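Local coordinates for protein exotoxin 6 (Staphylococcus aureus subsp. aureus Mu50, PDB 4ZYS) that is a staphylococcal superantigen-like exotoxin that probably binds sugars and, as relatives do, interferes with host immune defence, at residues K31-K35 with G36-I40; S79-A82 with T83-I87. One frame throughout, in Å; residues are numbered along the deposited sequence.

Contact 1: K31-K35 with G36-I40; sequences KYTEK and GKDYI
The ring of Tyr32 lies with one face against Tyr39. CB of Tyr39 sits over that face, 3.9 Å from the ring centroid, in a CH-pi contact. Tyr32 chi1 of 58° puts CG between the backbone N and the carbonyl carbon, which brings the ring across to the partner strand. The two rings meet obliquely, with planes 31° apart. CB of Glu34 packs 3.7 Å from CE2 of Tyr39. Tyr32 OH is hydrogen-bonded to Asp41 OD1 and, beyond strand 37-44, to Gln50 NE2. Strands 27-34 and 37-44 form an antiparallel beta hairpin of the OB-fold domain, closed by a type I' turn from Glu34 to Lys37. Backbone bonds pair Tyr32 with Tyr39 and Glu34 with Lys37. A water bridges Glu34 O and Tyr39 OH. On the other face, Asp38 uses both carboxylate oxygens. Asp38 OD1 accepts a hydrogen bond from Thr33 OG1 at 2.8 Å. Asp38 OD2 forms a salt bridge with Lys31 NZ, also at 2.8 Å. Both donors approach from out of the carboxylate plane, the lysine more steeply. A bend at chi2 of Lys31 (-107°) helps carry its amine diagonally across to Asp38 on the partner strand. Ile40 is directly opposite Lys31 as its non-hydrogen-bonded pair.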
# COMPACT_ATOMS: atom_id res chain seq x y z
N LYS A 31 -2.38 1.90 20.06
CA LYS A 31 -1.38 2.88 19.65
C LYS A 31 -0.54 3.32 20.85
O LYS A 31 -1.08 3.51 21.95
CB LYS A 31 -2.08 4.08 19.01
CG LYS A 31 -1.18 4.96 18.16
CD LYS A 31 -0.87 6.26 18.85
CE LYS A 31 0.14 7.08 18.11
NZ LYS A 31 0.52 8.28 18.90
N TYR A 32 0.78 3.48 20.65
CA TYR A 32 1.70 3.91 21.73
C TYR A 32 2.95 4.56 21.13
O TYR A 32 3.19 4.49 19.93
CB TYR A 32 2.10 2.74 22.67
CG TYR A 32 2.76 1.57 21.96
CD1 TYR A 32 1.99 0.58 21.35
CD2 TYR A 32 4.14 1.48 21.84
CE1 TYR A 32 2.58 -0.45 20.63
CE2 TYR A 32 4.75 0.46 21.11
CZ TYR A 32 3.96 -0.53 20.54
OH TYR A 32 4.50 -1.58 19.83
N THR A 33 3.75 5.18 22.00
CA THR A 33 5.03 5.78 21.65
C THR A 33 6.10 5.06 22.45
O THR A 33 5.97 4.90 23.66
CB THR A 33 5.04 7.29 21.87
OG1 THR A 33 3.88 7.86 21.27
CG2 THR A 33 6.29 7.94 21.30
N GLU A 34 7.12 4.59 21.74
CA GLU A 34 8.26 3.85 22.27
C GLU A 34 9.54 4.49 21.76
O GLU A 34 9.77 4.52 20.55
CB GLU A 34 8.16 2.38 21.83
CG GLU A 34 9.29 1.49 22.28
CD GLU A 34 9.12 1.02 23.70
OE1 GLU A 34 8.36 0.04 23.91
OE2 GLU A 34 9.73 1.63 24.61
N LYS A 35 10.36 5.02 22.69
CA LYS A 35 11.64 5.71 22.44
C LYS A 35 11.46 6.79 21.35
O LYS A 35 12.18 6.81 20.34
CB LYS A 35 12.76 4.70 22.10
CG LYS A 35 13.16 3.79 23.26
CD LYS A 35 13.79 2.48 22.78
CE LYS A 35 14.41 1.71 23.92
NZ LYS A 35 15.26 0.59 23.42
N GLY A 36 10.44 7.62 21.54
CA GLY A 36 10.08 8.72 20.65
C GLY A 36 9.46 8.35 19.32
O GLY A 36 9.28 9.23 18.47
N LYS A 37 9.11 7.06 19.13
CA LYS A 37 8.53 6.59 17.86
C LYS A 37 7.13 5.98 18.05
O LYS A 37 6.91 5.23 19.00
CB LYS A 37 9.47 5.56 17.19
CG LYS A 37 10.71 6.17 16.57
CD LYS A 37 11.83 5.13 16.40
CE LYS A 37 13.14 5.72 15.93
NZ LYS A 37 13.83 6.52 16.99
N ASP A 38 6.19 6.30 17.13
CA ASP A 38 4.80 5.80 17.19
C ASP A 38 4.59 4.46 16.49
O ASP A 38 5.10 4.23 15.39
CB ASP A 38 3.82 6.83 16.64
CG ASP A 38 3.61 8.04 17.54
OD1 ASP A 38 4.37 8.19 18.53
OD2 ASP A 38 2.72 8.86 17.24
N TYR A 39 3.82 3.57 17.16
CA TYR A 39 3.46 2.19 16.76
C TYR A 39 2.02 1.87 17.12
O TYR A 39 1.48 2.48 18.02
CB TYR A 39 4.36 1.15 17.48
CG TYR A 39 5.84 1.36 17.29
CD1 TYR A 39 6.48 0.90 16.15
CD2 TYR A 39 6.60 1.99 18.26
CE1 TYR A 39 7.85 1.11 15.96
CE2 TYR A 39 7.97 2.18 18.10
CZ TYR A 39 8.59 1.74 16.94
OH TYR A 39 9.94 1.94 16.76
N ILE A 40 1.45 0.87 16.47
CA ILE A 40 0.13 0.32 16.76
C ILE A 40 0.28 -1.20 16.72
O ILE A 40 0.83 -1.74 15.76
CB ILE A 40 -1.02 0.88 15.85
CG1 ILE A 40 -2.40 0.38 16.29
CG2 ILE A 40 -0.81 0.65 14.35
CD1 ILE A 40 -3.56 1.47 16.13
O HOH W 1 11.54 2.52 18.98

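Contact 2: S79-A82 with T83-I87; sequences SRQA and TNYSI
The Tyr85 ring meets the side-chain amide of Gln81 at its edge, near the ring plane. The contact is made at the CE2 and OH corner of the ring, where CD of Gln81 lies 3.4 Å from CE2 of Tyr85. Neither ring face is used by Gln81. The amide and ring planes are 85° apart. In the conformer described, Tyr85 OH donates a hydrogen bond to Gln81 OE1 at 2.7 Å. A second conformer of Tyr85 is modelled, so the bond is less certain. The hydroxyl comes from above the carbonyl plane, 52° out of it. NE2 of Gln81 lies farther off, 3.7 Å from CE2 of Tyr85. The glutamine gets there by stretching: CG is anti to the backbone N (chi1 174°) and the chain stays extended beyond it. Gln81 CG lies beside the Thr83 backbone, 3.8 Å from Thr83 N.

This part of the OB-fold domain is the loop between strands 69-74 and 84-92. The loop leads through Ala82 and Thr83 into strand 84-92, and the contact spans this junction. That strand runs beside 47-52, where the Tyr85 side chain also touches Gln50 and Thr83 touches Tyr48. A second link is made by water. One water joins Ser79 OG to Thr83 O, donating to the carbonyl at 3.0 Å, and so ties Ser79 to Thr83, the residue just before the strand. Arg75 binds the same region by hydrogen bonds to Gln81 O and Asn84 OD1. Asn84 ND2 is hydrogen-bonded to Ser49 OG. The Gln81 and Tyr85 pair lies at the protein surface, and Gln81 also touches a crystal neighbour.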
# COMPACT_ATOMS: atom_id res chain seq x y z
N SER A 79 13.27 -12.72 8.59
CA SER A 79 13.59 -13.14 9.95
C SER A 79 12.75 -14.29 10.46
O SER A 79 11.68 -14.57 9.94
CB SER A 79 13.45 -11.97 10.91
OG SER A 79 12.10 -11.57 11.14
N ARG A 80 13.25 -14.95 11.52
CA ARG A 80 12.61 -16.08 12.17
C ARG A 80 11.69 -15.62 13.27
O ARG A 80 10.96 -16.44 13.83
CB ARG A 80 13.64 -17.07 12.74
CG ARG A 80 14.48 -17.83 11.71
CD ARG A 80 13.64 -18.54 10.67
NE ARG A 80 13.33 -19.93 11.00
CZ ARG A 80 12.23 -20.56 10.59
NH1 ARG A 80 11.31 -19.92 9.89
NH2 ARG A 80 12.05 -21.84 10.89
N GLN A 81 11.71 -14.33 13.59
CA GLN A 81 10.88 -13.77 14.64
C GLN A 81 9.41 -13.90 14.28
O GLN A 81 9.00 -13.43 13.21
CB GLN A 81 11.28 -12.33 14.86
CG GLN A 81 10.40 -11.60 15.84
CD GLN A 81 11.11 -10.47 16.52
OE1 GLN A 81 10.58 -9.93 17.49
NE2 GLN A 81 12.30 -10.09 16.07
N ALA A 82 8.62 -14.54 15.16
CA ALA A 82 7.17 -14.75 14.98
C ALA A 82 6.40 -13.43 14.74
O ALA A 82 5.58 -13.36 13.82
CB ALA A 82 6.59 -15.47 16.19
N THR A 83 6.67 -12.38 15.56
CA THR A 83 6.02 -11.07 15.49
C THR A 83 6.31 -10.40 14.14
O THR A 83 7.45 -10.40 13.69
CB THR A 83 6.45 -10.16 16.67
OG1 THR A 83 6.13 -10.81 17.90
CG2 THR A 83 5.77 -8.81 16.65
N ASN A 84 5.27 -9.86 13.51
CA ASN A 84 5.41 -9.14 12.25
C ASN A 84 5.65 -7.68 12.51
O ASN A 84 4.99 -7.07 13.36
CB ASN A 84 4.17 -9.24 11.39
CG ASN A 84 3.64 -10.61 11.13
OD1 ASN A 84 4.39 -11.56 10.86
ND2 ASN A 84 2.31 -10.68 11.08
N TYR A 85 6.62 -7.12 11.77
CA TYR A 85 6.94 -5.70 11.85
C TYR A 85 6.59 -5.12 10.50
O TYR A 85 7.19 -5.47 9.50
CB TYR A 85 8.42 -5.49 12.26
CG TYR A 85 8.73 -6.02 13.65
CD1 TYR A 85 8.30 -5.35 14.79
CD2 TYR A 85 9.40 -7.23 13.82
CE1 TYR A 85 8.53 -5.86 16.06
CE2 TYR A 85 9.63 -7.76 15.09
CZ TYR A 85 9.20 -7.06 16.21
OH TYR A 85 9.46 -7.52 17.47
N SER A 86 5.56 -4.29 10.46
CA SER A 86 5.08 -3.69 9.24
C SER A 86 5.11 -2.17 9.36
O SER A 86 5.27 -1.65 10.46
CB SER A 86 3.67 -4.21 8.93
OG SER A 86 3.28 -3.86 7.61
N ILE A 87 5.06 -1.45 8.21
CA ILE A 87 5.11 0.01 8.18
C ILE A 87 3.87 0.55 7.48
O ILE A 87 3.63 0.16 6.34
CB ILE A 87 6.41 0.51 7.47
CG1 ILE A 87 7.67 -0.10 8.14
CG2 ILE A 87 6.47 2.05 7.43
CD1 ILE A 87 8.93 0.03 7.34
O HOH W 2 9.94 -9.90 12.05

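Overall arrangement
Both contacts belong to the OB-fold domain and reach the same sheet, but they do not touch. Their centres are 16 Å apart and their nearest atoms about 6 Å. Strand 47-52 lies between 37-44 and 84-92 and so links the two regions. Contact 1 is partly buried: it pairs two neighbouring strands through regular backbone bonds, with the tyrosines, Glu34 and Lys37 on one face and a charged and hydroxyl cluster on the other. Contact 2 is a surface contact between a loop and the strand it leads into. It has no strand pairing of its own and relies on one neutral side-chain bond and a water, with no salt bridge between its segments.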